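Local coordinates for uncharacterized protein (Escherichia coli O157:H7, PDB 5KOL) that is of unknown function but belongs to the CinA family and probably lacks nicotinamide-nucleotide amidohydrolase activity, at residues 81-86 / 95-100; 147-152 / 157-162. One frame throughout, in Å; residues are numbered along the deposited sequence. Where two conformers were deposited one is given.

Contact 1: residues 81-86 / 95-100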
ATOM      1  N   GLN A  81     -11.845  10.734 -15.089  1.00 29.47           N
ATOM      2  CA  GLN A  81     -11.341  12.101 -15.177  1.00 28.02           C
ATOM      3  C   GLN A  81     -12.440  13.126 -14.933  1.00 31.55           C
ATOM      4  O   GLN A  81     -12.208  14.133 -14.261  1.00 30.58           O
ATOM      5  CB  GLN A  81     -10.707  12.326 -16.558  1.00 30.67           C
ATOM      6  CG  GLN A  81      -9.899  13.604 -16.690  1.00 39.97           C
ATOM      7  CD  GLN A  81      -9.470  13.864 -18.132  1.00 43.84           C
ATOM      8  OE1 GLN A  81     -10.298  14.046 -19.011  1.00 44.36           O
ATOM      9  NE2 GLN A  81      -8.174  13.843 -18.375  1.00 49.01           N
ATOM     10  N   GLN A  82     -13.635  12.904 -15.491  1.00 29.05           N
ATOM     11  CA  GLN A  82     -14.738  13.837 -15.261  1.00 34.83           C
ATOM     12  C   GLN A  82     -15.053  13.982 -13.774  1.00 37.97           C
ATOM     13  O   GLN A  82     -15.285  15.096 -13.287  1.00 31.28           O
ATOM     14  CB  GLN A  82     -15.976  13.387 -16.035  1.00 32.49           C
ATOM     15  CG  GLN A  82     -15.706  13.289 -17.551  1.00 52.75           C
ATOM     16  CD  GLN A  82     -15.503  11.854 -18.070  1.00 56.04           C
ATOM     17  OE1 GLN A  82     -14.551  11.153 -17.688  1.00 37.67           O
ATOM     18  NE2 GLN A  82     -16.367  11.442 -19.003  1.00 55.05           N
ATOM     19  N   SER A  83     -15.071  12.877 -13.031  1.00 33.24           N
ATOM     20  CA  SER A  83     -15.423  12.972 -11.618  0.61 31.45           C
ATOM     21  C   SER A  83     -14.366  13.749 -10.833  1.00 32.48           C
ATOM     22  O   SER A  83     -14.710  14.502  -9.912  1.00 32.96           O
ATOM     23  CB  SER A  83     -15.626  11.577 -11.027  0.61 30.01           C
ATOM     24  OG  SER A  83     -14.408  10.867 -10.921  0.61 27.71           O
ATOM     25  N   LEU A  84     -13.088  13.578 -11.181  1.00 30.81           N
ATOM     26  CA  LEU A  84     -12.017  14.320 -10.515  1.00 26.44           C
ATOM     27  C   LEU A  84     -12.106  15.809 -10.826  1.00 33.83           C
ATOM     28  O   LEU A  84     -11.950  16.651  -9.930  1.00 33.71           O
ATOM     29  CB  LEU A  84     -10.660  13.763 -10.953  1.00 29.48           C
ATOM     30  CG  LEU A  84     -10.224  12.430 -10.355  1.00 26.76           C
ATOM     31  CD1 LEU A  84      -9.086  11.876 -11.157  1.00 32.25           C
ATOM     32  CD2 LEU A  84      -9.803  12.585  -8.890  1.00 32.07           C
ATOM     33  N   GLU A  85     -12.354  16.152 -12.097  1.00 33.70           N
ATOM     34  CA  GLU A  85     -12.513  17.554 -12.476  1.00 43.71           C
ATOM     35  C   GLU A  85     -13.722  18.203 -11.797  1.00 31.45           C
ATOM     36  O   GLU A  85     -13.656  19.369 -11.391  1.00 34.59           O
ATOM     37  CB  GLU A  85     -12.611  17.676 -14.006  1.00 40.46           C
ATOM     38  CG  GLU A  85     -11.470  16.938 -14.743  1.00 40.75           C
ATOM     39  CD  GLU A  85     -11.429  17.181 -16.262  1.00 55.83           C
ATOM     40  OE1 GLU A  85     -12.506  17.251 -16.901  1.00 49.07           O
ATOM     41  OE2 GLU A  85     -10.306  17.255 -16.812  1.00 58.43           O
ATOM     42  N   ARG A  86     -14.843  17.485 -11.686  1.00 31.83           N
ATOM     43  CA  ARG A  86     -16.035  18.094 -11.093  1.00 38.55           C
ATOM     44  C   ARG A  86     -15.891  18.264  -9.581  1.00 36.44           C
ATOM     45  O   ARG A  86     -16.277  19.297  -9.025  1.00 34.45           O
ATOM     46  CB  ARG A  86     -17.276  17.251 -11.397  1.00 40.75           C
ATOM     47  CG  ARG A  86     -17.761  17.289 -12.831  1.00 54.84           C
ATOM     48  CD  ARG A  86     -18.870  16.260 -13.044  1.00 60.10           C
ATOM     49  NE  ARG A  86     -19.516  16.383 -14.351  1.00 65.20           N
ATOM     50  CZ  ARG A  86     -20.527  15.617 -14.759  1.00 71.00           C
ATOM     51  NH1 ARG A  86     -21.003  14.667 -13.963  1.00 68.70           N
ATOM     52  NH2 ARG A  86     -21.063  15.799 -15.959  1.00 73.59           N
ATOM     53  N   ALA A  95     -14.241   8.762  -3.741  1.00 27.11           N
ATOM     54  CA  ALA A  95     -14.121   7.680  -2.765  1.00 21.75           C
ATOM     55  C   ALA A  95     -14.927   6.457  -3.208  1.00 23.17           C
ATOM     56  O   ALA A  95     -14.425   5.326  -3.204  1.00 22.52           O
ATOM     57  CB  ALA A  95     -14.597   8.184  -1.391  1.00 21.18           C
ATOM     58  N   ALA A  96     -16.189   6.674  -3.607  1.00 25.68           N
ATOM     59  CA  ALA A  96     -17.023   5.577  -4.083  1.00 28.82           C
ATOM     60  C   ALA A  96     -16.380   4.862  -5.269  1.00 26.20           C
ATOM     61  O   ALA A  96     -16.300   3.624  -5.296  1.00 24.92           O
ATOM     62  CB  ALA A  96     -18.421   6.099  -4.442  1.00 30.91           C
ATOM     63  N   GLU A  97     -15.902   5.621  -6.262  1.00 23.39           N
ATOM     64  CA  GLU A  97     -15.222   4.990  -7.398  1.00 27.66           C
ATOM     65  C   GLU A  97     -13.959   4.252  -6.981  1.00 29.76           C
ATOM     66  O   GLU A  97     -13.617   3.227  -7.591  1.00 24.15           O
ATOM     67  CB  GLU A  97     -14.874   6.011  -8.481  1.00 27.86           C
ATOM     68  CG  GLU A  97     -16.069   6.679  -9.091  1.00 31.58           C
ATOM     69  CD  GLU A  97     -15.653   7.667 -10.146  1.00 33.84           C
ATOM     70  OE1 GLU A  97     -15.469   8.830  -9.753  1.00 41.91           O
ATOM     71  OE2 GLU A  97     -15.533   7.292 -11.331  1.00 37.57           O
ATOM     72  N   MET A  98     -13.214   4.768  -5.993  1.00 28.37           N
ATOM     73  CA  MET A  98     -12.036   4.010  -5.586  1.00 26.04           C
ATOM     74  C   MET A  98     -12.437   2.673  -4.988  1.00 29.43           C
ATOM     75  O   MET A  98     -11.759   1.665  -5.206  1.00 27.41           O
ATOM     76  CB  MET A  98     -11.148   4.765  -4.589  1.00 24.80           C
ATOM     77  CG  MET A  98     -10.445   5.994  -5.136  1.00 20.33           C
ATOM     78  SD  MET A  98      -9.785   7.111  -3.849  1.00 27.97           S
ATOM     79  CE  MET A  98      -8.526   6.027  -3.108  1.00 23.07           C
ATOM     80  N   ALA A  99     -13.543   2.647  -4.237  1.00 26.72           N
ATOM     81  CA  ALA A  99     -14.009   1.404  -3.630  1.00 23.16           C
ATOM     82  C   ALA A  99     -14.471   0.400  -4.689  1.00 25.84           C
ATOM     83  O   ALA A  99     -14.232  -0.805  -4.552  1.00 28.70           O
ATOM     84  CB  ALA A  99     -15.137   1.697  -2.641  1.00 21.90           C
ATOM     85  N   THR A 100     -15.157   0.863  -5.741  1.00 27.01           N
ATOM     86  CA  THR A 100     -15.573  -0.085  -6.769  1.00 32.44           C
ATOM     87  C   THR A 100     -14.424  -0.458  -7.693  1.00 32.76           C
ATOM     88  O   THR A 100     -14.377  -1.596  -8.179  1.00 31.09           O
ATOM     89  CB  THR A 100     -16.747   0.464  -7.595  1.00 36.83           C
ATOM     90  OG1 THR A 100     -16.378   1.702  -8.213  1.00 35.78           O
ATOM     91  CG2 THR A 100     -17.970   0.680  -6.717  1.00 32.27           C
TER
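The hydroxyl OG of S83 lies within hydrogen-bonding reach of two oxygens: E97 OE1, 2.6 Å away on helix 92-106, and the carbonyl O of S80, just before its own helix. S83 was modelled in two conformers, and the bond to E97 rests on the one described here, so it is to that extent doubtful. In this conformer OG lies between the backbone N and the carbonyl carbon (chi1 70°), which turns it toward helix 92-106. The approach is bent, the angle CB-OG-OE1 being about 94°. E97 gets there with an outstretched chain. CG stands beside its backbone N, chi2 is -180°, and the side chain bridges most of the gap between the segments, whose nearest CA atoms, of S83 and E97, are 9.0 Å apart. Its other oxygen, OE2, takes the backbone N-H of S80, so the carboxylate has a partner at both oxygens and its rotation is restricted. The two segments bury just 72 Å² between them; this is a polar link between two successive helices joined by a short loop, with L84 resting on V94 and S83 on K93 and V94 nearby. Next along helix 92-106, M98 packs on A113 and T115 of strand 110-116. Because one carboxylate oxygen meets the backbone N-H of S80, just before helix 81-87, a negative charge on E97 would probably be favoured there, and the link from E97 to the start of that helix does not depend on the S83 hydroxyl alone.

Contact 2: residues 147-152 / 157-162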
ATOM      1  N   MET A 147     -15.768  12.677   7.346  1.00 31.72           N
ATOM      2  CA  MET A 147     -15.340  13.004   8.702  1.00 35.67           C
ATOM      3  C   MET A 147     -14.440  14.232   8.690  1.00 37.63           C
ATOM      4  O   MET A 147     -13.743  14.499   7.708  1.00 35.24           O
ATOM      5  CB  MET A 147     -14.587  11.831   9.337  1.00 30.20           C
ATOM      6  CG  MET A 147     -15.437  10.586   9.542  1.00 31.71           C
ATOM      7  SD  MET A 147     -16.678  10.871  10.817  1.00 34.08           S
ATOM      8  CE  MET A 147     -15.667  10.993  12.295  1.00 33.86           C
ATOM      9  N   HIS A 148     -14.439  14.969   9.802  1.00 29.71           N
ATOM     10  CA  HIS A 148     -13.567  16.130   9.987  1.00 31.94           C
ATOM     11  C   HIS A 148     -12.740  15.897  11.243  1.00 39.28           C
ATOM     12  O   HIS A 148     -13.229  16.102  12.357  1.00 38.60           O
ATOM     13  CB  HIS A 148     -14.382  17.410  10.082  1.00 36.35           C
ATOM     14  CG  HIS A 148     -15.229  17.659   8.874  1.00 40.12           C
ATOM     15  ND1 HIS A 148     -14.722  18.188   7.706  1.00 41.74           N
ATOM     16  CD2 HIS A 148     -16.542  17.430   8.644  1.00 37.80           C
ATOM     17  CE1 HIS A 148     -15.691  18.289   6.812  1.00 39.23           C
ATOM     18  NE2 HIS A 148     -16.806  17.835   7.354  1.00 49.68           N
ATOM     19  N   PHE A 149     -11.494  15.459  11.069  1.00 34.34           N
ATOM     20  CA  PHE A 149     -10.654  15.081  12.196  1.00 38.10           C
ATOM     21  C   PHE A 149      -9.812  16.264  12.652  1.00 37.75           C
ATOM     22  O   PHE A 149      -9.282  17.015  11.827  1.00 39.95           O
ATOM     23  CB  PHE A 149      -9.741  13.908  11.829  1.00 31.61           C
ATOM     24  CG  PHE A 149     -10.480  12.629  11.492  1.00 35.06           C
ATOM     25  CD1 PHE A 149     -11.214  11.950  12.467  1.00 35.05           C
ATOM     26  CD2 PHE A 149     -10.419  12.096  10.206  1.00 37.54           C
ATOM     27  CE1 PHE A 149     -11.882  10.769  12.157  1.00 29.75           C
ATOM     28  CE2 PHE A 149     -11.090  10.920   9.886  1.00 29.18           C
ATOM     29  CZ  PHE A 149     -11.806  10.246  10.872  1.00 29.49           C
ATOM     30  N   ALA A 150      -9.693  16.427  13.974  1.00 40.56           N
ATOM     31  CA  ALA A 150      -8.828  17.451  14.543  1.00 39.01           C
ATOM     32  C   ALA A 150      -7.427  16.892  14.794  1.00 40.28           C
ATOM     33  O   ALA A 150      -7.226  15.683  14.936  1.00 41.15           O
ATOM     34  CB  ALA A 150      -9.414  18.005  15.848  1.00 44.55           C
ATOM     35  N   GLY A 151      -6.456  17.794  14.855  1.00 41.23           N
ATOM     36  CA  GLY A 151      -5.082  17.439  15.149  1.00 41.66           C
ATOM     37  C   GLY A 151      -4.197  17.580  13.923  1.00 45.54           C
ATOM     38  O   GLY A 151      -4.648  17.902  12.820  1.00 49.03           O
ATOM     39  N   ASP A 152      -2.911  17.316  14.141  1.00 43.46           N
ATOM     40  CA  ASP A 152      -1.949  17.424  13.057  1.00 43.51           C
ATOM     41  C   ASP A 152      -2.128  16.267  12.078  1.00 40.25           C
ATOM     42  O   ASP A 152      -3.008  15.412  12.223  1.00 37.72           O
ATOM     43  CB  ASP A 152      -0.520  17.506  13.607  1.00 47.75           C
ATOM     44  CG  ASP A 152      -0.103  16.283  14.421  1.00 47.42           C
ATOM     45  OD1 ASP A 152      -0.613  15.172  14.197  1.00 42.28           O
ATOM     46  OD2 ASP A 152       0.784  16.437  15.282  1.00 52.47           O
ATOM     47  N   LEU A 157      -4.313  11.059  10.035  1.00 24.40           N
ATOM     48  CA  LEU A 157      -4.175   9.837   9.253  1.00 25.18           C
ATOM     49  C   LEU A 157      -4.367   8.598  10.114  1.00 31.41           C
ATOM     50  O   LEU A 157      -4.857   7.578   9.626  1.00 23.89           O
ATOM     51  CB  LEU A 157      -2.808   9.790   8.578  1.00 29.45           C
ATOM     52  CG  LEU A 157      -2.471  10.902   7.586  1.00 33.50           C
ATOM     53  CD1 LEU A 157      -1.158  10.553   6.910  1.00 32.63           C
ATOM     54  CD2 LEU A 157      -3.594  11.072   6.566  1.00 28.14           C
ATOM     55  N   ALA A 158      -3.987   8.665  11.392  1.00 26.68           N
ATOM     56  CA  ALA A 158      -4.166   7.512  12.264  1.00 26.69           C
ATOM     57  C   ALA A 158      -5.632   7.315  12.599  1.00 24.46           C
ATOM     58  O   ALA A 158      -6.120   6.177  12.638  1.00 26.77           O
ATOM     59  CB  ALA A 158      -3.335   7.672  13.546  1.00 31.64           C
ATOM     60  N   LEU A 159      -6.354   8.413  12.830  1.00 22.08           N
ATOM     61  CA  LEU A 159      -7.789   8.303  13.059  1.00 26.36           C
ATOM     62  C   LEU A 159      -8.522   7.799  11.822  1.00 25.77           C
ATOM     63  O   LEU A 159      -9.474   7.021  11.939  1.00 27.33           O
ATOM     64  CB  LEU A 159      -8.375   9.641  13.483  1.00 26.83           C
ATOM     65  CG  LEU A 159      -7.991  10.074  14.886  1.00 30.58           C
ATOM     66  CD1 LEU A 159      -7.962  11.587  14.951  1.00 29.30           C
ATOM     67  CD2 LEU A 159      -8.967   9.451  15.891  1.00 27.90           C
ATOM     68  N   ALA A 160      -8.101   8.243  10.631  1.00 29.30           N
ATOM     69  CA  ALA A 160      -8.758   7.780   9.407  1.00 23.22           C
ATOM     70  C   ALA A 160      -8.645   6.270   9.260  1.00 22.46           C
ATOM     71  O   ALA A 160      -9.614   5.604   8.867  1.00 25.44           O
ATOM     72  CB  ALA A 160      -8.153   8.475   8.178  1.00 22.55           C
ATOM     73  N   VAL A 161      -7.460   5.714   9.526  1.00 20.19           N
ATOM     74  CA  VAL A 161      -7.291   4.265   9.405  1.00 22.40           C
ATOM     75  C   VAL A 161      -8.199   3.547  10.405  1.00 24.47           C
ATOM     76  O   VAL A 161      -8.932   2.619  10.043  1.00 22.05           O
ATOM     77  CB  VAL A 161      -5.810   3.859   9.565  1.00 28.33           C
ATOM     78  CG1 VAL A 161      -5.676   2.323   9.558  1.00 25.06           C
ATOM     79  CG2 VAL A 161      -4.904   4.478   8.443  1.00 22.88           C
ATOM     80  N   ARG A 162      -8.186   3.977  11.678  1.00 25.54           N
ATOM     81  CA  ARG A 162      -9.055   3.338  12.674  1.00 24.78           C
ATOM     82  C   ARG A 162     -10.528   3.490  12.314  1.00 22.61           C
ATOM     83  O   ARG A 162     -11.316   2.550  12.473  1.00 23.83           O
ATOM     84  CB  ARG A 162      -8.810   3.923  14.073  1.00 23.91           C
ATOM     85  CG  ARG A 162      -7.513   3.449  14.720  1.00 24.91           C
ATOM     86  CD  ARG A 162      -7.175   4.266  15.990  1.00 29.20           C
ATOM     87  NE  ARG A 162      -8.130   4.095  17.075  1.00 31.65           N
ATOM     88  CZ  ARG A 162      -8.415   5.047  17.960  1.00 36.81           C
ATOM     89  NH1 ARG A 162      -7.840   6.249  17.856  1.00 34.70           N
ATOM     90  NH2 ARG A 162      -9.297   4.814  18.927  1.00 36.43           N
TER
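This is an apolar contact between a phenylalanine ring and a helix, made where strand 141-148, an outermost strand of the sheet in this chain, runs out and the chain turns back into helix 153-171. L159 puts its CB over one face of the F149 ring, 4.0 Å from the centroid and 20° off the ring normal, a CH-pi contact displaced toward the rim. The closest approach is F149 CD1 to L159 CB, at 3.8 Å. Placing CG beside the backbone N (chi1 -63°) directs the ring toward the helix. Across the ring from CD1, atom CE2 lies 3.9 Å from A160 CA, and the methyl of A160 follows at 4.2 Å from the same CE2, so the phenyl spans two successive helix residues. CD1 of L159 also lies 4.2 Å from A150 O, a loose contact. The turn beyond uses G151 with a positive phi (109°), and D152 then N-caps the helix through OD1 and the backbone N of T155. F149 still pairs by its backbone with G130, and its ring also touches V132 and F134 of strand 131-138 and V156 and F163 of helix 153-171, which places it between that helix and the sheet.

In the fold
From the N terminus the chain passes through helix 18-31 and strands 36-40 and 61-67 before reaching contact 1, which closes the short turn between helices 81-87 and 92-106. Strand 110-116 then enters the middle of the sheet, and the antiparallel pair 131-138 and 141-148 completes one side of it. Contact 2 follows directly, closing the turn from that last strand into the C-terminal helix 153-171. The two loops are in series, neither nested nor crossed. The centres of contact 1 and contact 2 lie about 22 Å apart, and the nearest atoms of contact 1 and contact 2 are about 10 Å apart, without touching. Contact 1 joins helix to helix, whereas contact 2 ties the chain just after the last strand to the final helix.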